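Cell division control protein 13 (Saccharomyces cerevisiae, PDB 4HCE) helps maintain telomeres in budding yeast, its OB2 domain forming a dimer that is required for productive binding of Stn1. Local coordinates at residues D99-D111 and M120-T132. Residues are numbered along the deposited sequence; the frame is centred on the assembly and turned at random.
Sequences DRISVEVERILWD and MAVWSLKNISTDT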
loop_
_atom_site.group_PDB
_atom_site.type_symbol
_atom_site.label_atom_id
_atom_site.label_comp_id
_atom_site.label_asym_id
_atom_site.label_seq_id
_atom_site.Cartn_x
_atom_site.Cartn_y
_atom_site.Cartn_z
ATOM N N ASP B 99 0.159 10.898 -22.746
ATOM C CA ASP B 99 1.507 11.387 -22.531
ATOM C C ASP B 99 2.319 10.508 -21.612
ATOM O O ASP B 99 1.923 10.217 -20.485
ATOM C CB ASP B 99 1.479 12.789 -21.947
ATOM C CG ASP B 99 0.713 13.764 -22.807
ATOM O OD1 ASP B 99 -0.384 13.425 -23.307
ATOM O OD2 ASP B 99 1.224 14.884 -22.966
ATOM N N ARG B 100 3.490 10.146 -22.096
ATOM C CA ARG B 100 4.383 9.286 -21.373
ATOM C C ARG B 100 5.169 9.994 -20.287
ATOM O O ARG B 100 5.388 11.217 -20.328
ATOM C CB ARG B 100 5.271 8.561 -22.364
ATOM C CG ARG B 100 4.341 7.785 -23.282
ATOM C CD ARG B 100 5.061 6.775 -24.077
ATOM N NE ARG B 100 5.467 5.580 -23.337
ATOM C CZ ARG B 100 4.716 4.513 -23.124
ATOM N NH1 ARG B 100 3.436 4.490 -23.484
ATOM N NH2 ARG B 100 5.268 3.457 -22.534
ATOM N N ILE B 101 5.545 9.202 -19.292
ATOM C CA ILE B 101 6.179 9.705 -18.099
ATOM C C ILE B 101 7.454 8.932 -17.876
ATOM O O ILE B 101 7.545 7.746 -18.194
ATOM C CB ILE B 101 5.219 9.641 -16.872
ATOM C CG1 ILE B 101 4.404 10.932 -16.800
ATOM C CG2 ILE B 101 5.968 9.602 -15.551
ATOM C CD1 ILE B 101 3.035 10.843 -17.406
ATOM N N SER B 102 8.446 9.630 -17.349
ATOM C CA SER B 102 9.686 9.018 -16.990
ATOM C C SER B 102 9.990 9.340 -15.530
ATOM O O SER B 102 9.891 10.507 -15.114
ATOM C CB SER B 102 10.789 9.551 -17.904
ATOM O OG SER B 102 11.993 8.863 -17.614
ATOM N N VAL B 103 10.372 8.324 -14.759
ATOM C CA VAL B 103 10.635 8.509 -13.329
ATOM C C VAL B 103 11.968 7.866 -12.933
ATOM O O VAL B 103 12.413 6.870 -13.527
ATOM C CB VAL B 103 9.495 7.929 -12.434
ATOM C CG1 VAL B 103 8.167 8.629 -12.686
ATOM C CG2 VAL B 103 9.334 6.432 -12.644
ATOM N N GLU B 104 12.618 8.441 -11.938
ATOM C CA GLU B 104 13.671 7.724 -11.259
ATOM C C GLU B 104 13.129 7.393 -9.903
ATOM O O GLU B 104 12.600 8.260 -9.223
ATOM C CB GLU B 104 14.952 8.537 -11.148
ATOM C CG GLU B 104 15.802 8.408 -12.386
ATOM C CD GLU B 104 17.042 9.259 -12.342
ATOM O OE1 GLU B 104 17.735 9.310 -13.389
ATOM O OE2 GLU B 104 17.314 9.872 -11.276
ATOM N N VAL B 105 13.248 6.132 -9.524
ATOM C CA VAL B 105 12.749 5.689 -8.237
ATOM C C VAL B 105 13.917 5.164 -7.425
ATOM O O VAL B 105 14.906 4.662 -7.988
ATOM C CB VAL B 105 11.607 4.644 -8.355
ATOM C CG1 VAL B 105 10.395 5.262 -9.039
ATOM C CG2 VAL B 105 12.046 3.391 -9.106
ATOM N N GLU B 106 13.794 5.294 -6.103
ATOM C CA GLU B 106 14.840 4.903 -5.201
ATOM C C GLU B 106 14.265 4.016 -4.126
ATOM O O GLU B 106 13.274 4.365 -3.506
ATOM C CB GLU B 106 15.482 6.129 -4.565
ATOM C CG GLU B 106 16.707 5.779 -3.744
ATOM C CD GLU B 106 17.403 6.980 -3.119
ATOM O OE1 GLU B 106 18.470 6.746 -2.514
ATOM O OE2 GLU B 106 16.914 8.141 -3.212
ATOM N N ARG B 107 14.921 2.876 -3.910
ATOM C CA ARG B 107 14.533 1.910 -2.918
ATOM C C ARG B 107 15.021 2.434 -1.559
ATOM O O ARG B 107 16.240 2.574 -1.337
ATOM C CB ARG B 107 15.217 0.567 -3.237
ATOM C CG ARG B 107 14.635 -0.622 -2.507
ATOM C CD ARG B 107 13.198 -0.808 -2.982
ATOM N NE ARG B 107 12.678 -2.103 -2.605
ATOM C CZ ARG B 107 11.412 -2.475 -2.707
ATOM N NH1 ARG B 107 10.484 -1.646 -3.177
ATOM N NH2 ARG B 107 11.084 -3.694 -2.334
ATOM N N ILE B 108 14.083 2.713 -0.658
ATOM C CA ILE B 108 14.425 3.261 0.660
ATOM C C ILE B 108 13.861 2.373 1.770
ATOM O O ILE B 108 12.916 1.612 1.560
ATOM C CB ILE B 108 13.902 4.716 0.851
ATOM C CG1 ILE B 108 12.371 4.776 0.690
ATOM C CG2 ILE B 108 14.602 5.700 -0.086
ATOM C CD1 ILE B 108 11.763 6.036 1.284
ATOM N N LEU B 109 14.472 2.467 2.942
ATOM C CA LEU B 109 13.934 1.884 4.149
ATOM C C LEU B 109 13.068 2.969 4.750
ATOM O O LEU B 109 13.553 4.029 5.181
ATOM C CB LEU B 109 15.052 1.470 5.100
ATOM C CG LEU B 109 14.653 0.893 6.454
ATOM C CD1 LEU B 109 14.055 -0.496 6.322
ATOM C CD2 LEU B 109 15.871 0.867 7.363
ATOM N N TRP B 110 11.771 2.718 4.718
ATOM C CA TRP B 110 10.801 3.704 5.074
ATOM C C TRP B 110 10.345 3.366 6.451
ATOM O O TRP B 110 9.561 2.437 6.660
ATOM C CB TRP B 110 9.674 3.670 4.065
ATOM C CG TRP B 110 8.560 4.640 4.340
ATOM C CD1 TRP B 110 8.656 5.947 4.818
ATOM C CD2 TRP B 110 7.123 4.408 4.143
ATOM N NE1 TRP B 110 7.417 6.515 4.939
ATOM C CE2 TRP B 110 6.450 5.647 4.550
ATOM C CE3 TRP B 110 6.354 3.333 3.692
ATOM C CZ2 TRP B 110 5.066 5.784 4.491
ATOM C CZ3 TRP B 110 4.958 3.486 3.631
ATOM C CH2 TRP B 110 4.331 4.683 4.020
ATOM N N ASP B 111 10.887 4.101 7.414
ATOM C CA ASP B 111 10.662 3.810 8.814
ATOM C C ASP B 111 9.748 4.871 9.420
ATOM O O ASP B 111 10.167 5.997 9.709
ATOM C CB ASP B 111 11.983 3.679 9.556
ATOM C CG ASP B 111 11.932 2.609 10.598
ATOM O OD1 ASP B 111 11.230 2.817 11.596
ATOM O OD2 ASP B 111 12.566 1.551 10.413
ATOM N N MET B 120 9.755 -0.673 6.296
ATOM C CA MET B 120 9.650 -1.551 5.131
ATOM C C MET B 120 10.408 -0.990 3.949
ATOM O O MET B 120 10.738 0.186 3.932
ATOM C CB MET B 120 8.194 -1.897 4.783
ATOM C CG MET B 120 7.216 -0.748 4.795
ATOM S SD MET B 120 5.544 -1.399 5.020
ATOM C CE MET B 120 4.647 0.134 5.225
ATOM N N ALA B 121 10.725 -1.841 2.979
ATOM C CA ALA B 121 11.408 -1.365 1.768
ATOM C C ALA B 121 10.332 -0.946 0.790
ATOM O O ALA B 121 9.421 -1.697 0.526
ATOM C CB ALA B 121 12.294 -2.438 1.156
ATOM N N VAL B 122 10.432 0.273 0.282
ATOM C CA VAL B 122 9.477 0.773 -0.692
ATOM C C VAL B 122 10.269 1.526 -1.751
ATOM O O VAL B 122 11.441 1.870 -1.531
ATOM C CB VAL B 122 8.435 1.716 -0.045
ATOM C CG1 VAL B 122 7.577 0.974 0.993
ATOM C CG2 VAL B 122 9.118 2.916 0.598
ATOM N N TRP B 123 9.623 1.754 -2.897
ATOM C CA TRP B 123 10.119 2.666 -3.899
ATOM C C TRP B 123 9.658 4.069 -3.597
ATOM O O TRP B 123 8.462 4.319 -3.411
ATOM C CB TRP B 123 9.607 2.241 -5.279
ATOM C CG TRP B 123 10.272 0.988 -5.777
ATOM C CD1 TRP B 123 9.707 -0.273 -5.941
ATOM C CD2 TRP B 123 11.679 0.834 -6.176
ATOM N NE1 TRP B 123 10.639 -1.172 -6.412
ATOM C CE2 TRP B 123 11.836 -0.568 -6.597
ATOM C CE3 TRP B 123 12.768 1.681 -6.240
ATOM C CZ2 TRP B 123 13.052 -1.068 -7.041
ATOM C CZ3 TRP B 123 13.983 1.171 -6.701
ATOM C CH2 TRP B 123 14.127 -0.174 -7.071
ATOM N N SER B 124 10.579 5.018 -3.545
ATOM C CA SER B 124 10.154 6.401 -3.439
ATOM C C SER B 124 10.512 7.213 -4.669
ATOM O O SER B 124 11.465 6.889 -5.357
ATOM C CB SER B 124 10.752 7.062 -2.211
ATOM O OG SER B 124 12.136 7.156 -2.408
ATOM N N LEU B 125 9.762 8.281 -4.916
ATOM C CA LEU B 125 9.963 9.084 -6.100
ATOM C C LEU B 125 11.186 9.967 -5.995
ATOM O O LEU B 125 11.193 10.932 -5.249
ATOM C CB LEU B 125 8.734 9.961 -6.372
ATOM C CG LEU B 125 8.724 10.710 -7.701
ATOM C CD1 LEU B 125 9.578 9.985 -8.743
ATOM C CD2 LEU B 125 7.292 10.818 -8.182
ATOM N N LYS B 126 12.231 9.624 -6.740
ATOM C CA LYS B 126 13.431 10.445 -6.785
ATOM C C LYS B 126 13.265 11.608 -7.771
ATOM O O LYS B 126 13.495 12.760 -7.432
ATOM C CB LYS B 126 14.655 9.629 -7.160
ATOM C CG LYS B 126 15.957 10.341 -6.876
ATOM C CD LYS B 126 17.133 9.401 -7.090
ATOM C CE LYS B 126 18.367 9.946 -6.387
ATOM N NZ LYS B 126 19.175 10.762 -7.322
ATOM N N ASN B 127 12.912 11.281 -9.006
ATOM C CA ASN B 127 12.704 12.273 -10.046
ATOM C C ASN B 127 11.525 11.891 -10.894
ATOM O O ASN B 127 11.192 10.715 -11.008
ATOM C CB ASN B 127 13.932 12.392 -10.935
ATOM C CG ASN B 127 15.047 13.130 -10.255
ATOM O OD1 ASN B 127 14.865 14.259 -9.775
ATOM N ND2 ASN B 127 16.213 12.496 -10.186
ATOM N N ILE B 128 10.917 12.901 -11.499
ATOM C CA ILE B 128 9.799 12.703 -12.412
ATOM C C ILE B 128 9.824 13.751 -13.505
ATOM O O ILE B 128 9.962 14.959 -13.254
ATOM C CB ILE B 128 8.410 12.717 -11.714
ATOM C CG1 ILE B 128 7.269 12.485 -12.741
ATOM C CG2 ILE B 128 8.195 14.018 -10.947
ATOM C CD1 ILE B 128 6.014 11.865 -12.150
ATOM N N SER B 129 9.681 13.254 -14.722
ATOM C CA SER B 129 9.528 14.097 -15.857
ATOM C C SER B 129 8.241 13.732 -16.572
ATOM O O SER B 129 7.987 12.560 -16.909
ATOM C CB SER B 129 10.708 13.958 -16.793
ATOM O OG SER B 129 10.413 14.703 -17.946
ATOM N N THR B 130 7.442 14.775 -16.774
ATOM C CA THR B 130 6.172 14.756 -17.493
ATOM C C THR B 130 6.434 14.840 -19.005
ATOM O O THR B 130 5.520 15.028 -19.807
ATOM C CB THR B 130 5.267 15.898 -16.951
ATOM O OG1 THR B 130 4.381 15.363 -15.960
ATOM C CG2 THR B 130 4.468 16.595 -18.050
ATOM N N ASP B 131 7.710 14.688 -19.358
ATOM C CA ASP B 131 8.184 14.431 -20.714
ATOM C C ASP B 131 9.006 13.138 -20.661
ATOM O O ASP B 131 8.996 12.447 -19.646
ATOM C CB ASP B 131 9.087 15.575 -21.158
ATOM C CG ASP B 131 8.339 16.862 -21.357
ATOM O OD1 ASP B 131 7.124 16.813 -21.638
ATOM O OD2 ASP B 131 8.973 17.931 -21.238
ATOM N N THR B 132 9.629 12.736 -21.763
ATOM C CA THR B 132 9.133 13.022 -23.084
ATOM C C THR B 132 8.904 11.630 -23.638
ATOM O O THR B 132 8.592 10.719 -22.872
ATOM C CB THR B 132 10.121 13.814 -23.950
ATOM O OG1 THR B 132 9.386 14.569 -24.921
ATOM C CG2 THR B 132 11.108 12.886 -24.651
HETATM O O HOH W 1 4.031 15.277 -22.302
HETATM O O HOH W 2 5.598 12.712 -22.428
HETATM O O HOH W 3 14.228 9.806 -3.256
#
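Arg107 lies across one face of the Trp123 indole, a cation-pi contact set within a beta hairpin. Arg107 CD rests 3.8 Å from the centroid of the six-membered ring of Trp123, a CH-pi contact, and Arg107 CZ 4.3 Å from that of its five-membered ring. The bend at chi2 (64°) turns the Arg107 chain across the indole at about a right angle, the guanidinium tilted 42° from the ring plane, and NE is held by the backbone oxygen of Ala11. Val105 meets the same indole at about a right angle, CG2 lying 3.4 Å from Trp123 CE3. With an alanine at Trp123, the Arg107 guanidinium would probably lose its aromatic partner and a gap would open beside Val105. On the opposite face of the hairpin Trp110 lies alongside Met120, whose CE reaches Trp110 CZ3 at 3.7 Å, and Val122 packs against Trp110.

Antiparallel pairing of 101-110 with 120-129 runs through a classic beta bulge that shifts the register by one, where Glu104 O accepts from both Lys126 N (2.9 Å) and Asn127 N (3.0 Å). Beside it, Asn127 ND2 donates a hydrogen bond to Glu104 OE2 from above the carboxylate plane (3.0 Å), while Glu104 OE1 forms a salt bridge with Arg18. Ala121 and Arg107 also pack on Val57 and Val59, respectively, of the second subunit. Indole face and Ala11 oxygen thus probably ease burial of the Arg107 charge among apolar neighbours at this OB-fold dimer interface.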